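Local coordinates for Lysine/ornithine decarboxylase (Selenomonas ruminantium, PDB 5GJO), which decarboxylates both L-lysine and L-ornithine, giving cadaverine and putrescine, as a homodimeric enzyme that uses pyridoxal 5'-phosphate as its cofactor, at residues A[136-141]-A[175-180]; A[194-199]-A[244-249]. The protein carries 2 engineered substitutions. One frame throughout, in Å; residues are numbered along the deposited sequence.

Interaction 1: A[136-141]-A[175-180]; sequences VRIAVR and MGICFH. With PLP (pyridoxal-5'-phosphate), chain H.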
loop_
_atom_site.group_PDB
_atom_site.type_symbol
_atom_site.label_atom_id
_atom_site.label_comp_id
_atom_site.label_asym_id
_atom_site.label_seq_id
_atom_site.Cartn_x
_atom_site.Cartn_y
_atom_site.Cartn_z
ATOM N N VAL A 136 4.688 -2.217 30.384
ATOM C CA VAL A 136 4.406 -0.865 30.042
ATOM C C VAL A 136 5.542 -0.417 29.100
ATOM O O VAL A 136 6.681 -0.687 29.369
ATOM C CB VAL A 136 4.316 0.095 31.251
ATOM C CG1 VAL A 136 5.571 0.194 32.033
ATOM C CG2 VAL A 136 3.868 1.491 30.786
ATOM N N ARG A 137 5.147 0.267 28.024
ATOM C CA ARG A 137 6.134 0.703 27.012
ATOM C C ARG A 137 6.472 2.151 27.325
ATOM O O ARG A 137 5.539 3.015 27.329
ATOM C CB ARG A 137 5.497 0.687 25.651
ATOM C CG ARG A 137 6.511 1.026 24.549
ATOM C CD ARG A 137 5.873 0.763 23.213
ATOM N NE ARG A 137 6.640 1.304 22.107
ATOM C CZ ARG A 137 6.326 1.046 20.831
ATOM N NH1 ARG A 137 5.425 0.115 20.510
ATOM N NH2 ARG A 137 7.016 1.663 19.845
ATOM N N ILE A 138 7.734 2.398 27.510
ATOM C CA ILE A 138 8.269 3.746 27.737
ATOM C C ILE A 138 8.814 4.360 26.438
ATOM O O ILE A 138 9.402 3.666 25.602
ATOM C CB ILE A 138 9.388 3.778 28.804
ATOM C CG1 ILE A 138 10.570 2.834 28.515
ATOM C CG2 ILE A 138 8.780 3.480 30.177
ATOM C CD1 ILE A 138 11.775 2.974 29.406
ATOM N N ALA A 139 8.644 5.662 26.346
ATOM C CA ALA A 139 9.198 6.464 25.290
ATOM C C ALA A 139 10.685 6.687 25.561
ATOM O O ALA A 139 11.069 7.131 26.628
ATOM C CB ALA A 139 8.400 7.777 25.166
ATOM N N VAL A 140 11.513 6.384 24.572
ATOM C CA VAL A 140 12.933 6.478 24.624
ATOM C C VAL A 140 13.517 7.293 23.462
ATOM O O VAL A 140 12.831 7.565 22.478
ATOM C CB VAL A 140 13.560 5.085 24.751
ATOM C CG1 VAL A 140 13.025 4.391 25.970
ATOM C CG2 VAL A 140 13.387 4.258 23.467
ATOM N N ARG A 141 14.734 7.760 23.657
ATOM C CA ARG A 141 15.454 8.602 22.675
ATOM C C ARG A 141 16.213 7.790 21.642
ATOM O O ARG A 141 16.755 6.762 21.935
ATOM C CB ARG A 141 16.524 9.439 23.355
ATOM C CG ARG A 141 15.992 10.439 24.316
ATOM C CD ARG A 141 17.158 11.327 24.780
ATOM N NE ARG A 141 16.540 12.145 25.764
ATOM C CZ ARG A 141 16.597 11.909 27.054
ATOM N NH1 ARG A 141 17.353 10.945 27.538
ATOM N NH2 ARG A 141 15.951 12.735 27.865
ATOM N N MET A 175 4.076 -6.862 34.988
ATOM C CA MET A 175 5.140 -7.814 34.761
ATOM C C MET A 175 6.481 -7.167 34.437
ATOM O O MET A 175 7.592 -7.689 34.755
ATOM C CB MET A 175 4.745 -8.754 33.587
ATOM C CG MET A 175 5.747 -9.894 33.493
ATOM S SD MET A 175 5.452 -10.849 32.016
ATOM C CE MET A 175 5.613 -12.441 32.826
ATOM N N GLY A 176 6.404 -6.019 33.777
ATOM C CA GLY A 176 7.646 -5.354 33.414
ATOM C C GLY A 176 7.532 -4.152 32.482
ATOM O O GLY A 176 6.474 -3.503 32.380
ATOM N N ILE A 177 8.654 -3.909 31.834
ATOM C CA ILE A 177 8.861 -2.725 31.007
ATOM C C ILE A 177 9.351 -3.178 29.612
ATOM O O ILE A 177 10.129 -4.126 29.490
ATOM C CB ILE A 177 9.829 -1.796 31.652
ATOM C CG1 ILE A 177 9.237 -1.336 33.026
ATOM C CG2 ILE A 177 10.060 -0.543 30.812
ATOM C CD1 ILE A 177 10.150 -0.457 33.825
ATOM N N CYS A 178 8.869 -2.440 28.623
ATOM C CA CYS A 178 9.347 -2.567 27.244
ATOM C C CYS A 178 9.622 -1.216 26.607
ATOM O O CYS A 178 9.192 -0.161 27.051
ATOM C CB CYS A 178 8.321 -3.347 26.368
ATOM S SG CYS A 178 6.770 -2.591 26.020
ATOM N N PHE A 179 10.352 -1.288 25.510
ATOM C CA PHE A 179 10.680 -0.123 24.739
ATOM C C PHE A 179 11.033 -0.575 23.294
ATOM O O PHE A 179 11.319 -1.780 23.043
ATOM C CB PHE A 179 11.792 0.743 25.320
ATOM C CG PHE A 179 13.092 0.036 25.525
ATOM C CD1 PHE A 179 13.983 -0.135 24.493
ATOM C CD2 PHE A 179 13.432 -0.461 26.722
ATOM C CE1 PHE A 179 15.186 -0.762 24.655
ATOM C CE2 PHE A 179 14.629 -1.113 26.921
ATOM C CZ PHE A 179 15.540 -1.251 25.889
ATOM N N HIS A 180 10.899 0.394 22.379
ATOM C CA HIS A 180 11.396 0.151 20.985
ATOM C C HIS A 180 12.142 1.440 20.639
ATOM O O HIS A 180 11.566 2.539 20.716
ATOM C CB HIS A 180 10.291 -0.150 20.042
ATOM C CG HIS A 180 10.744 -0.797 18.778
ATOM N ND1 HIS A 180 11.773 -0.275 18.039
ATOM C CD2 HIS A 180 10.323 -1.900 18.117
ATOM C CE1 HIS A 180 11.944 -0.990 16.930
ATOM N NE2 HIS A 180 11.085 -1.988 16.952
HETATM N N1 PLP H . 8.029 -4.984 17.799
HETATM C C2 PLP H . 7.206 -3.907 17.785
HETATM C C2A PLP H . 6.254 -3.675 18.928
HETATM C C3 PLP H . 7.241 -2.957 16.645
HETATM O O3 PLP H . 6.425 -1.868 16.608
HETATM C C4 PLP H . 8.197 -3.237 15.551
HETATM C C4A PLP H . 8.305 -2.348 14.373
HETATM O O4A PLP H . 7.365 -1.640 14.055
HETATM C C5 PLP H . 9.042 -4.449 15.687
HETATM C C6 PLP H . 8.903 -5.255 16.814
HETATM C C5A PLP H . 10.043 -4.804 14.612
HETATM O O4P PLP H . 10.876 -3.679 14.348
HETATM P P PLP H . 12.181 -3.829 13.417
HETATM O O1P PLP H . 13.055 -4.803 14.170
HETATM O O2P PLP H . 12.736 -2.427 13.338
HETATM O O3P PLP H . 11.638 -4.359 12.111
HETATM O O HOH W 1 9.345 2.779 23.014
#
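The side chains of R137 and H180 run alongside each other. CB of H180 sits over one face of the R137 guanidinium, 3.7 Å from NH2. The guanidinium and imidazole planes are 29° apart. R137 reaches this place with a fully extended chain, CG anti to the backbone N (chi1 -176°). Its NH2 is held by the carbonyl of L149. The imidazole passes on to the cofactor. NE2 of H180 donates to O4P of PLP at 3.1 Å, and CD2 of H180 lies 3.6 Å from the pyridine carbon C4 of PLP. The other ring nitrogen, ND1, is hydrogen-bonded to the backbone N of G182, which should fix the ring's rotation. With an alanine here, O4P would probably lose this donor and the pyridine ring a packing partner. One water bridges the two segments: it accepts from NE of R137 and from N of H180, and lies 2.7 Å from O of I138, to which it can donate. Further back the chains pair as parallel strands. V136 N bonds to G176 O, C178 N to V136 O at 2.9 Å, and I138 N to C178 O. SG of C178 packs against CB of R137 at 3.5 Å, on the same face of the sheet. V136 and I177 occupy the opposite face, where helix 160-169 covers V136 and helix 189-207 covers I177. Past the strands, CB of F179 rests against CG1 of V140 at 3.9 Å. This is a beta-alpha-beta unit, strand 133-137, helix 160-169 and strand 173-178, of the PLP-binding TIM barrel, with H180 in the cofactor pocket at the C-terminal ends of the strands.

Interaction 2: A[194-199]-A[244-249]; sequences ALLVAR and IDRLFP
R199 lies against L247 and F248 where two outer helices of the TIM barrel, 189-207 and 233-247, pack together. Its CB sits 3.9 Å from CZ of F248. CG stands anti to the backbone N (chi1 -180°), and the chain then bends at chi2 and chi3. CD comes over one face of the F248 ring and also lies 3.2 Å from O of L247. The guanidinium turns nearly parallel to that ring, with 18° between the planes, and CE1 of F248 lies over one of its faces. NH1 is 3.8 Å from CD1 of F248. The other nitrogen at the tip, NH2, forms a salt bridge with D203 one turn further along helix 189-207. D203 and the carbonyl of L247 together should hold the guanidinium flat against the ring.

F248 is the first residue to leave helical geometry after helix 233-247, and its ring wedges between the helices. The ring edge faces the backbone of 194-199, with CE2 of F248 3.4 Å from O of L195. A198 adds its CB near CZ. F202 also meets the ring edge-to-face, and L215 of strand 214-216 touches it, so the wedge reaches the barrel wall.

Aliphatic side chains fill the rest of the seam. CD1 of L195 meets CG1 of I244 at 3.9 Å. CD1 of L247 meets CD2 of L196 at 3.7 Å, on the more exposed side.

The carbonyl of L247, at the end of its helix, takes a bond from R199. NH1 approaches O of L247 at 2.9 Å, in the carbonyl plane and in the guanidinium plane, with an N-H...O angle of 161°.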
loop_
_atom_site.group_PDB
_atom_site.type_symbol
_atom_site.label_atom_id
_atom_site.label_comp_id
_atom_site.label_asym_id
_atom_site.label_seq_id
_atom_site.Cartn_x
_atom_site.Cartn_y
_atom_site.Cartn_z
ATOM N N ALA A 194 18.329 3.191 27.089
ATOM C CA ALA A 194 17.033 2.652 27.469
ATOM C C ALA A 194 17.130 1.634 28.571
ATOM O O ALA A 194 16.269 1.623 29.518
ATOM C CB ALA A 194 16.347 2.110 26.242
ATOM N N LEU A 195 18.151 0.818 28.476
ATOM C CA LEU A 195 18.475 -0.140 29.517
ATOM C C LEU A 195 18.750 0.488 30.896
ATOM O O LEU A 195 18.240 -0.011 31.937
ATOM C CB LEU A 195 19.606 -1.047 29.079
ATOM C CG LEU A 195 19.069 -2.049 28.018
ATOM C CD1 LEU A 195 20.290 -2.718 27.410
ATOM C CD2 LEU A 195 18.053 -3.096 28.470
ATOM N N LEU A 196 19.450 1.600 30.904
ATOM C CA LEU A 196 19.790 2.289 32.205
ATOM C C LEU A 196 18.518 2.856 32.758
ATOM O O LEU A 196 18.276 2.823 33.945
ATOM C CB LEU A 196 20.775 3.426 31.992
ATOM C CG LEU A 196 22.178 2.882 31.697
ATOM C CD1 LEU A 196 23.036 3.838 30.932
ATOM C CD2 LEU A 196 22.961 2.466 32.935
ATOM N N VAL A 197 17.711 3.458 31.900
ATOM C CA VAL A 197 16.430 3.994 32.343
ATOM C C VAL A 197 15.529 2.930 32.951
ATOM O O VAL A 197 14.932 3.092 34.053
ATOM C CB VAL A 197 15.678 4.727 31.189
ATOM C CG1 VAL A 197 14.291 5.149 31.619
ATOM C CG2 VAL A 197 16.499 5.959 30.726
ATOM N N ALA A 198 15.459 1.790 32.265
ATOM C CA ALA A 198 14.619 0.696 32.755
ATOM C C ALA A 198 15.132 0.155 34.115
ATOM O O ALA A 198 14.313 -0.215 34.974
ATOM C CB ALA A 198 14.537 -0.440 31.712
ATOM N N ARG A 199 16.436 0.131 34.284
ATOM C CA ARG A 199 17.085 -0.343 35.518
ATOM C C ARG A 199 16.637 0.517 36.690
ATOM O O ARG A 199 16.225 -0.022 37.701
ATOM C CB ARG A 199 18.600 -0.341 35.382
ATOM C CG ARG A 199 19.373 -0.826 36.633
ATOM C CD ARG A 199 19.085 -2.286 36.961
ATOM N NE ARG A 199 17.972 -2.524 37.847
ATOM C CZ ARG A 199 17.537 -3.746 38.199
ATOM N NH1 ARG A 199 18.057 -4.834 37.626
ATOM N NH2 ARG A 199 16.519 -3.902 39.089
ATOM N N ILE A 244 22.865 -5.790 29.075
ATOM C CA ILE A 244 21.855 -6.566 29.744
ATOM C C ILE A 244 22.466 -7.445 30.854
ATOM O O ILE A 244 21.891 -7.549 31.930
ATOM C CB ILE A 244 21.069 -7.481 28.762
ATOM C CG1 ILE A 244 20.219 -6.647 27.770
ATOM C CG2 ILE A 244 20.156 -8.457 29.490
ATOM C CD1 ILE A 244 19.861 -7.396 26.549
ATOM N N ASP A 245 23.609 -8.059 30.587
ATOM C CA ASP A 245 24.269 -8.827 31.679
ATOM C C ASP A 245 24.645 -7.923 32.879
ATOM O O ASP A 245 24.551 -8.353 34.040
ATOM C CB ASP A 245 25.457 -9.597 31.192
ATOM C CG ASP A 245 25.128 -11.038 30.820
ATOM O OD1 ASP A 245 24.111 -11.592 31.304
ATOM O OD2 ASP A 245 25.977 -11.621 30.067
ATOM N N ARG A 246 25.119 -6.727 32.580
ATOM C CA ARG A 246 25.562 -5.744 33.540
ATOM C C ARG A 246 24.455 -5.305 34.423
ATOM O O ARG A 246 24.609 -5.274 35.660
ATOM C CB ARG A 246 26.153 -4.560 32.827
ATOM C CG ARG A 246 26.577 -3.414 33.736
ATOM C CD ARG A 246 26.689 -2.155 32.931
ATOM N NE ARG A 246 27.202 -1.029 33.720
ATOM C CZ ARG A 246 27.272 0.200 33.273
ATOM N NH1 ARG A 246 26.793 0.515 32.041
ATOM N NH2 ARG A 246 27.879 1.124 34.020
ATOM N N LEU A 247 23.346 -4.925 33.846
ATOM C CA LEU A 247 22.215 -4.356 34.589
ATOM C C LEU A 247 21.127 -5.288 34.968
ATOM O O LEU A 247 20.409 -5.021 35.954
ATOM C CB LEU A 247 21.576 -3.185 33.779
ATOM C CG LEU A 247 22.527 -2.074 33.400
ATOM C CD1 LEU A 247 21.806 -1.054 32.524
ATOM C CD2 LEU A 247 23.172 -1.382 34.623
ATOM N N PHE A 248 20.869 -6.391 34.189
ATOM C CA PHE A 248 19.727 -7.254 34.381
ATOM C C PHE A 248 20.172 -8.713 34.461
ATOM O O PHE A 248 19.657 -9.586 33.711
ATOM C CB PHE A 248 18.676 -7.053 33.255
ATOM C CG PHE A 248 18.025 -5.705 33.289
ATOM C CD1 PHE A 248 16.904 -5.488 34.084
ATOM C CD2 PHE A 248 18.545 -4.647 32.540
ATOM C CE1 PHE A 248 16.304 -4.254 34.128
ATOM C CE2 PHE A 248 17.943 -3.357 32.620
ATOM C CZ PHE A 248 16.786 -3.217 33.380
ATOM N N PRO A 249 21.024 -9.055 35.435
ATOM C CA PRO A 249 21.476 -10.459 35.578
ATOM C C PRO A 249 20.384 -11.452 35.909
ATOM O O PRO A 249 20.455 -12.637 35.549
ATOM C CB PRO A 249 22.489 -10.389 36.757
ATOM C CG PRO A 249 22.235 -9.128 37.425
ATOM C CD PRO A 249 21.671 -8.156 36.408
#

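How the interactions relate
Interaction 1 closes before interaction 2 opens along the chain, and helix 189-207 is the next element after strand 173-178. Their centres are 12 Å apart, and both lie within the PLP-binding barrel domain. Interaction 1 belongs to the parallel strands of the barrel wall and ends at the cofactor. Interaction 2 lies further out, between helices 189-207 and 233-247, away from the cofactor pocket. Helix 189-207 joins the two layers. CZ of F179 packs on CB of A194 at 3.5 Å, and CD1 of I138 on CG1 of V197 at 4.0 Å. One helix thus packs against the ends of the strands that lead to the cofactor pocket, and against its neighbouring helix.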